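NreA (Staphylococcus aureus subsp. aureus, PDB 6K2H) probably senses nitrate through its GAF domain and passes the signal on, the form here being altered in the nitrate-binding site. Local coordinates at residues Ile30-Ser35 against Trp44-Gly49; Lys56-Arg61 against Asp93-Leu98; Ala104-Pro109 against Lys132-Asp137. The protein carries 1 engineered substitution. All coordinates share one frame; numbering follows the deposited sequence. Where two conformers were deposited one is given.

Contacts 1 and 3 are partly buried and reach the same antiparallel sheet, on opposite sides of the chain's centre, with closest atoms about 6 Å apart. Contact 2 is buried and packs a loop against the start of helix 96-99. The chemistry follows the place. Contact 1 is strand pairing, with backbone bonds and aromatic rings; contacts 2 and 3 have no direct hydrogen bond between their segments and rely on apolar packing, aliphatic in contact 2 and including the F134 ring in contact 3, which adds a water. W44 ties contacts 1 and 2 together, packing on I58, L60 and I96 and sharing an ethanediol with the second. Contact 2 meets contact 3 where L97 CD2 lies 3.5 Å from V105 CG1.

Contact 1 (Ile30-Ser35 against Trp44-Gly49); sequences IAFYES and WHYVSG. With EDO (1,2-ethanediol), chain B.
I30 pairs with both H45 and Y46, and the backbone bonds give the evidence for a classic beta bulge. I30 N donates to Y46 O at 2.9 Å, while I30 O takes H45 N, also at 2.9 Å, and only weakly Y46 N. One carbonyl thus faces two successive N-H groups. The register shifts by one residue, so that A31 stands opposite W44 in a non-hydrogen-bonded pair. The two strand pieces run antiparallel, their axes at 156°.

The aromatic contacts form two groups. On the face of A31 and W44, A31 CB sits over the six-membered ring of W44, 3.8 Å from its centroid, a CH-pi contact. The indole edge carries NE1, which donates to O1 of a bound 1,2-ethanediol at 3.0 Å. The second group is built round F32. In the H45 conformer described, one of two deposited, the F32 edge is directed at the imidazole face, with the ring planes at 66° and the centroids 5.3 Å apart. F32 CB also lies over that face. With chi1 at -81°, H45 CG is anti to its carbonyl carbon, which lays the imidazole alongside the F32 backbone; ND1 is held by K43 O. F32 CE1 meets Y46 CE2 at 3.7 Å, each near the plane of the other ring, so these two rings touch by their edges. I30 CB and Y46 CB pack more loosely nearby.

The contact belongs to the hairpin of strands 27-33 and 42-48 at one margin of the GAF-domain sheet. Backbone bonds between A31 and V119 continue the sheet into strand 115-124, while I30 and Y46 rest on L16 of helix 10-23, with Y46 OH bonded to E8 O.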
# COMPACT_ATOMS: atom_id res chain seq x y z
N ILE A 30 3.70 -3.74 0.82
CA ILE A 30 4.56 -3.16 -0.25
C ILE A 30 4.21 -3.80 -1.58
O ILE A 30 4.20 -5.01 -1.70
CB ILE A 30 6.04 -3.42 0.07
CG1 ILE A 30 6.48 -2.61 1.30
CG2 ILE A 30 6.92 -3.01 -1.14
CD1 ILE A 30 7.79 -3.04 1.97
N ALA A 31 3.98 -2.97 -2.60
CA ALA A 31 3.68 -3.41 -3.96
C ALA A 31 4.88 -3.11 -4.87
O ALA A 31 5.52 -2.07 -4.76
CB ALA A 31 2.43 -2.73 -4.47
N PHE A 32 5.14 -4.02 -5.79
CA PHE A 32 6.30 -3.90 -6.78
C PHE A 32 5.77 -4.59 -8.02
O PHE A 32 4.86 -5.47 -7.92
CB PHE A 32 7.54 -4.79 -6.36
CG PHE A 32 8.16 -4.46 -5.07
CD1 PHE A 32 8.40 -5.46 -4.12
CD2 PHE A 32 8.64 -3.19 -4.85
CE1 PHE A 32 9.06 -5.17 -2.98
CE2 PHE A 32 9.30 -2.87 -3.70
CZ PHE A 32 9.52 -3.88 -2.76
N TYR A 33 6.40 -4.34 -9.21
CA TYR A 33 6.13 -5.19 -10.37
C TYR A 33 6.42 -6.69 -10.05
O TYR A 33 7.35 -6.99 -9.32
CB TYR A 33 6.95 -4.77 -11.61
CG TYR A 33 6.37 -3.52 -12.22
CD1 TYR A 33 5.21 -3.58 -12.97
CD2 TYR A 33 6.99 -2.30 -12.06
CE1 TYR A 33 4.67 -2.41 -13.50
CE2 TYR A 33 6.41 -1.14 -12.56
CZ TYR A 33 5.28 -1.24 -13.33
OH TYR A 33 4.75 -0.09 -13.85
N GLU A 34 5.54 -7.56 -10.54
CA GLU A 34 5.64 -9.01 -10.39
C GLU A 34 6.88 -9.60 -11.03
O GLU A 34 7.53 -10.47 -10.46
CB GLU A 34 4.40 -9.69 -10.99
CG GLU A 34 4.38 -11.18 -10.69
CD GLU A 34 3.15 -11.85 -11.20
OE1 GLU A 34 2.75 -11.55 -12.36
OE2 GLU A 34 2.67 -12.74 -10.45
N SER A 35 7.27 -9.08 -12.16
CA SER A 35 8.52 -9.49 -12.78
C SER A 35 9.12 -8.36 -13.60
O SER A 35 8.51 -7.29 -13.81
CB SER A 35 8.20 -10.64 -13.73
OG SER A 35 7.28 -10.17 -14.74
N TRP A 44 0.98 -7.02 -4.52
CA TRP A 44 1.36 -6.82 -3.14
C TRP A 44 2.27 -8.00 -2.75
O TRP A 44 1.78 -9.14 -2.63
CB TRP A 44 0.17 -6.71 -2.23
CG TRP A 44 -0.76 -5.58 -2.57
CD1 TRP A 44 -1.93 -5.67 -3.24
CD2 TRP A 44 -0.53 -4.20 -2.30
NE1 TRP A 44 -2.50 -4.37 -3.34
CE2 TRP A 44 -1.62 -3.47 -2.82
CE3 TRP A 44 0.53 -3.51 -1.69
CZ2 TRP A 44 -1.71 -2.07 -2.68
CZ3 TRP A 44 0.46 -2.16 -1.58
CH2 TRP A 44 -0.64 -1.43 -2.06
N HIS A 45 3.55 -7.70 -2.65
CA HIS A 45 4.62 -8.70 -2.46
C HIS A 45 4.79 -9.02 -0.97
O HIS A 45 5.07 -10.17 -0.62
CB HIS A 45 5.99 -8.23 -3.02
CG HIS A 45 6.16 -8.39 -4.52
ND1 HIS A 45 5.39 -7.73 -5.44
CD2 HIS A 45 7.01 -9.16 -5.24
CE1 HIS A 45 5.72 -8.10 -6.66
NE2 HIS A 45 6.73 -8.94 -6.57
N TYR A 46 4.72 -7.99 -0.15
CA TYR A 46 4.85 -8.11 1.33
C TYR A 46 3.70 -7.48 2.03
O TYR A 46 3.21 -6.44 1.61
CB TYR A 46 6.16 -7.47 1.85
CG TYR A 46 7.39 -8.03 1.23
CD1 TYR A 46 7.95 -9.18 1.71
CD2 TYR A 46 7.96 -7.42 0.10
CE1 TYR A 46 9.08 -9.72 1.11
CE2 TYR A 46 9.09 -7.95 -0.51
CZ TYR A 46 9.61 -9.12 -0.03
OH TYR A 46 10.74 -9.59 -0.63
N VAL A 47 3.21 -8.11 3.11
CA VAL A 47 2.15 -7.53 3.92
C VAL A 47 2.51 -7.70 5.41
O VAL A 47 3.32 -8.63 5.75
CB VAL A 47 0.74 -8.13 3.70
CG1 VAL A 47 0.20 -7.88 2.32
CG2 VAL A 47 0.70 -9.59 4.05
N SER A 48 1.92 -6.89 6.28
CA SER A 48 2.23 -7.03 7.75
C SER A 48 0.94 -6.70 8.43
O SER A 48 0.21 -5.77 8.01
CB SER A 48 3.34 -6.11 8.17
OG SER A 48 3.50 -6.12 9.58
N GLY A 49 0.58 -7.48 9.45
CA GLY A 49 -0.72 -7.27 10.10
C GLY A 49 -1.94 -7.72 9.26
O GLY A 49 -3.08 -7.38 9.57
C1 EDO B . -4.97 -2.78 -4.54
O1 EDO B . -5.36 -3.56 -3.63
C2 EDO B . -5.05 -1.44 -4.24
O2 EDO B . -4.16 -0.97 -5.15

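Contact 2 (Lys56-Arg61 against Asp93-Leu98); sequences KLIILR and DAPILL. Engineered in segment 93-98: A94 (natural residue Tyr). With EDO (1,2-ethanediol), chain B.
O1 of a bound 1,2-ethanediol is approached by I96 N as well as by W44 NE1, and A67 N also bonds the diol. The modelled 2.5 Å from I96 N to O1 is too short to be taken literally, so the exact position of the diol is doubtful. Across the segments the packing is aliphatic. I58 uses two branches: CG2 reaches P95 CG at 3.9 Å, and CD1 approaches I96 N at 3.6 Å and I96 CD1 at 4.1 Å. Chi1 of -66° sets I58 CG1 beside the backbone N and leaves CG2 anti to it, bringing that methyl against P95 CG, the two side chains crossing obliquely. L60 CD2 touches P95 CD at 4.1 Å, while its CD1 is near the O2 end of the diol. A94 is an engineered residue, Tyr in the natural sequence; the diol lies beside it, probably in or near the altered nitrate site. The loop after strand 42-48 thus packs on the start of helix 96-99, with W44 of that strand touching I58, L60 and I96, and helix 65-73 alongside through L66 and A67.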
# COMPACT_ATOMS: atom_id res chain seq x y z
N LYS A 56 -2.72 -12.07 -2.08
CA LYS A 56 -1.98 -12.74 -3.14
C LYS A 56 -2.76 -12.95 -4.42
O LYS A 56 -2.13 -13.12 -5.47
CB LYS A 56 -1.38 -14.07 -2.69
CG LYS A 56 -0.51 -13.96 -1.47
CD LYS A 56 0.02 -15.30 -1.06
CE LYS A 56 0.77 -15.15 0.24
NZ LYS A 56 1.29 -16.43 0.78
N LEU A 57 -4.08 -12.86 -4.38
CA LEU A 57 -4.93 -13.01 -5.58
C LEU A 57 -5.05 -11.69 -6.37
O LEU A 57 -5.53 -11.67 -7.49
CB LEU A 57 -6.32 -13.48 -5.13
CG LEU A 57 -6.24 -14.73 -4.22
CD1 LEU A 57 -7.64 -15.14 -3.81
CD2 LEU A 57 -5.47 -15.88 -4.89
N ILE A 58 -4.53 -10.60 -5.81
CA ILE A 58 -4.76 -9.29 -6.42
C ILE A 58 -3.74 -9.04 -7.52
O ILE A 58 -2.48 -9.16 -7.30
CB ILE A 58 -4.66 -8.20 -5.33
CG1 ILE A 58 -5.83 -8.40 -4.32
CG2 ILE A 58 -4.64 -6.79 -5.93
CD1 ILE A 58 -5.70 -7.58 -3.04
N ILE A 59 -4.24 -8.65 -8.70
CA ILE A 59 -3.37 -8.35 -9.83
C ILE A 59 -3.65 -6.97 -10.29
O ILE A 59 -4.74 -6.67 -10.79
CB ILE A 59 -3.61 -9.36 -11.00
CG1 ILE A 59 -3.32 -10.78 -10.56
CG2 ILE A 59 -2.68 -9.05 -12.19
CD1 ILE A 59 -3.93 -11.84 -11.47
N LEU A 60 -2.68 -6.06 -10.16
CA LEU A 60 -2.93 -4.67 -10.55
C LEU A 60 -2.15 -4.19 -11.75
O LEU A 60 -1.12 -4.70 -12.03
CB LEU A 60 -2.61 -3.73 -9.42
CG LEU A 60 -3.36 -3.98 -8.11
CD1 LEU A 60 -2.59 -3.30 -6.99
CD2 LEU A 60 -4.80 -3.53 -8.29
N ARG A 61 -2.63 -3.13 -12.41
CA ARG A 61 -1.89 -2.56 -13.56
C ARG A 61 -1.55 -1.13 -13.26
O ARG A 61 -2.20 -0.46 -12.44
CB ARG A 61 -2.73 -2.62 -14.84
CG ARG A 61 -2.35 -3.74 -15.82
CD ARG A 61 -2.41 -5.10 -15.18
NE ARG A 61 -2.35 -6.22 -16.12
CZ ARG A 61 -1.27 -6.63 -16.78
NH1 ARG A 61 -1.37 -7.69 -17.58
NH2 ARG A 61 -0.08 -6.02 -16.67
N ASP A 93 -11.94 -1.15 -7.11
CA ASP A 93 -10.76 -0.62 -7.85
C ASP A 93 -9.46 -0.80 -7.07
O ASP A 93 -8.40 -0.94 -7.67
CB ASP A 93 -10.92 0.89 -8.19
CG ASP A 93 -9.56 1.60 -8.58
OD1 ASP A 93 -9.09 1.43 -9.74
OD2 ASP A 93 -8.96 2.34 -7.74
N ALA A 94 -9.55 -0.83 -5.74
CA ALA A 94 -8.36 -0.94 -4.90
C ALA A 94 -8.58 -2.14 -3.97
O ALA A 94 -8.90 -1.93 -2.82
CB ALA A 94 -8.24 0.35 -4.09
N PRO A 95 -8.53 -3.35 -4.52
CA PRO A 95 -9.04 -4.53 -3.85
C PRO A 95 -8.42 -4.84 -2.49
O PRO A 95 -9.05 -5.51 -1.69
CB PRO A 95 -8.80 -5.68 -4.81
CG PRO A 95 -8.14 -5.15 -5.97
CD PRO A 95 -8.14 -3.66 -5.91
N ILE A 96 -7.21 -4.37 -2.22
CA ILE A 96 -6.68 -4.61 -0.85
C ILE A 96 -7.57 -3.99 0.22
O ILE A 96 -7.70 -4.46 1.34
CB ILE A 96 -5.21 -4.11 -0.75
CG1 ILE A 96 -4.53 -4.62 0.50
CG2 ILE A 96 -5.14 -2.59 -0.76
CD1 ILE A 96 -4.27 -6.05 0.48
N LEU A 97 -8.27 -2.89 -0.10
CA LEU A 97 -9.25 -2.38 0.85
C LEU A 97 -10.39 -3.36 1.24
O LEU A 97 -10.85 -3.33 2.32
CB LEU A 97 -9.94 -1.13 0.26
CG LEU A 97 -9.07 0.02 -0.13
CD1 LEU A 97 -9.94 1.10 -0.78
CD2 LEU A 97 -8.37 0.59 1.02
N LEU A 98 -10.81 -4.20 0.30
CA LEU A 98 -11.81 -5.22 0.56
C LEU A 98 -11.23 -6.40 1.35
O LEU A 98 -11.81 -6.79 2.31
CB LEU A 98 -12.37 -5.77 -0.74
CG LEU A 98 -13.23 -4.80 -1.56
CD1 LEU A 98 -13.56 -5.54 -2.85
CD2 LEU A 98 -14.50 -4.52 -0.79
C1 EDO B . -4.97 -2.78 -4.54
O1 EDO B . -5.36 -3.56 -3.63
C2 EDO B . -5.05 -1.44 -4.24
O2 EDO B . -4.16 -0.97 -5.15

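Contact 3 (Ala104-Pro109 against Lys132-Asp137); sequences AVLAVP and KIFDND
L106 and F134 carry the apolar part of this contact. L106 CD2 touches F134 CD2 at 3.8 Å, the side chains crossing at about a right angle; the methyl approaches the ring obliquely. The same CD2 also lies 3.7 Å from K132 O, which stands over one face of the F134 ring, so the methyl meets the carbonyl and the ring rim together. With chi1 at 164°, L106 CG is anti to its backbone N, and the branched end extends from the strand to the opposite segment. Its other methyl, CD1, meets I133 CD1 more loosely at 4.5 Å. V108 adds CG1, which stands 4.0 Å from F134 O.

The polar part lies at the other end. The N136 and P109 side chains cross at about a right angle, and N136 OD1 lies 3.3 Å from P109 CG. A water links the segments: it donates to P109 O at 2.7 Å and also toward N136 OD1, although that second modelled distance is too short to be relied on. W111 NE1 makes a weak bond to OD1 as well. By contrast, F134 N is buried by the contact and has no partner in the model.

The geometry excludes sheet pairing. The touching parts run only 9° apart, but CA atoms of L106 and I133 are 7.0 Å apart, and no direct hydrogen bond joins the segments. The segment 132-137 instead runs along strand 104-112, over the face that carries L106 and V108; the strand is itself bonded on its two sides to strands 77-79 and 115-124. The segment then enters helix 136-140: D135 holds the N-cap position, D138 OD2 accepts from D135 N, and I139 of that helix packs against V108 and F134.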
# COMPACT_ATOMS: atom_id res chain seq x y z
N ALA A 104 -9.04 3.36 6.61
CA ALA A 104 -8.23 4.54 6.23
C ALA A 104 -6.94 4.03 5.64
O ALA A 104 -6.44 2.96 6.03
CB ALA A 104 -7.94 5.41 7.43
N VAL A 105 -6.37 4.77 4.71
CA VAL A 105 -5.12 4.37 4.06
C VAL A 105 -4.22 5.54 3.69
O VAL A 105 -4.72 6.66 3.40
CB VAL A 105 -5.31 3.48 2.78
CG1 VAL A 105 -5.97 2.15 3.10
CG2 VAL A 105 -6.12 4.16 1.75
N LEU A 106 -2.93 5.28 3.73
CA LEU A 106 -1.87 6.22 3.34
C LEU A 106 -0.99 5.38 2.40
O LEU A 106 -0.31 4.43 2.86
CB LEU A 106 -1.06 6.68 4.55
CG LEU A 106 0.30 7.36 4.27
CD1 LEU A 106 0.10 8.59 3.45
CD2 LEU A 106 0.98 7.67 5.58
N ALA A 107 -0.96 5.74 1.12
CA ALA A 107 -0.10 5.01 0.18
C ALA A 107 0.97 5.95 -0.37
O ALA A 107 0.67 7.02 -0.87
CB ALA A 107 -0.89 4.46 -0.91
N VAL A 108 2.22 5.55 -0.16
CA VAL A 108 3.35 6.43 -0.55
C VAL A 108 4.29 5.82 -1.58
O VAL A 108 4.55 4.61 -1.52
CB VAL A 108 4.14 6.83 0.69
CG1 VAL A 108 3.28 7.59 1.68
CG2 VAL A 108 4.82 5.64 1.37
N PRO A 109 4.80 6.62 -2.52
CA PRO A 109 5.73 6.07 -3.51
C PRO A 109 7.05 5.74 -2.86
O PRO A 109 7.53 6.45 -1.92
CB PRO A 109 5.88 7.19 -4.51
CG PRO A 109 5.62 8.44 -3.77
CD PRO A 109 4.51 8.05 -2.80
N LYS A 132 -0.47 10.04 11.26
CA LYS A 132 0.36 11.07 10.66
C LYS A 132 0.58 10.78 9.16
O LYS A 132 0.75 9.63 8.76
CB LYS A 132 1.70 11.02 11.37
CG LYS A 132 2.73 11.90 10.83
CD LYS A 132 4.00 11.84 11.72
CE LYS A 132 4.84 12.98 11.34
NZ LYS A 132 6.02 13.07 12.25
N ILE A 133 0.55 11.83 8.35
CA ILE A 133 0.74 11.72 6.87
C ILE A 133 2.25 11.94 6.64
O ILE A 133 2.77 12.95 7.10
CB ILE A 133 -0.05 12.91 6.24
CG1 ILE A 133 -1.53 12.75 6.61
CG2 ILE A 133 0.09 13.02 4.75
CD1 ILE A 133 -2.10 11.39 6.21
N PHE A 134 2.93 11.02 5.96
CA PHE A 134 4.33 11.14 5.59
C PHE A 134 4.56 11.61 4.17
O PHE A 134 3.85 11.22 3.24
CB PHE A 134 5.02 9.78 5.73
CG PHE A 134 4.92 9.23 7.10
CD1 PHE A 134 5.41 9.95 8.15
CD2 PHE A 134 4.31 8.00 7.34
CE1 PHE A 134 5.32 9.46 9.45
CE2 PHE A 134 4.22 7.49 8.63
CZ PHE A 134 4.71 8.24 9.68
N ASP A 135 5.59 12.44 4.05
CA ASP A 135 6.16 12.95 2.81
C ASP A 135 7.11 11.96 2.23
O ASP A 135 7.47 11.00 2.90
CB ASP A 135 7.04 14.20 3.11
CG ASP A 135 6.45 15.44 2.64
OD1 ASP A 135 6.92 16.48 3.12
OD2 ASP A 135 5.55 15.41 1.78
N ASN A 136 7.60 12.25 1.02
CA ASN A 136 8.72 11.53 0.43
C ASN A 136 9.97 11.67 1.28
O ASN A 136 10.71 10.71 1.47
CB ASN A 136 9.07 12.06 -0.98
CG ASN A 136 8.02 11.73 -2.03
OD1 ASN A 136 7.44 10.65 -2.04
ND2 ASN A 136 7.83 12.66 -2.96
N ASP A 137 10.23 12.88 1.74
CA ASP A 137 11.36 13.12 2.65
C ASP A 137 11.22 12.24 3.91
O ASP A 137 12.16 11.56 4.32
CB ASP A 137 11.51 14.63 2.98
CG ASP A 137 11.43 15.55 1.70
OD1 ASP A 137 11.58 15.09 0.53
OD2 ASP A 137 11.17 16.76 1.89
O HOH W 1 7.16 8.76 -0.52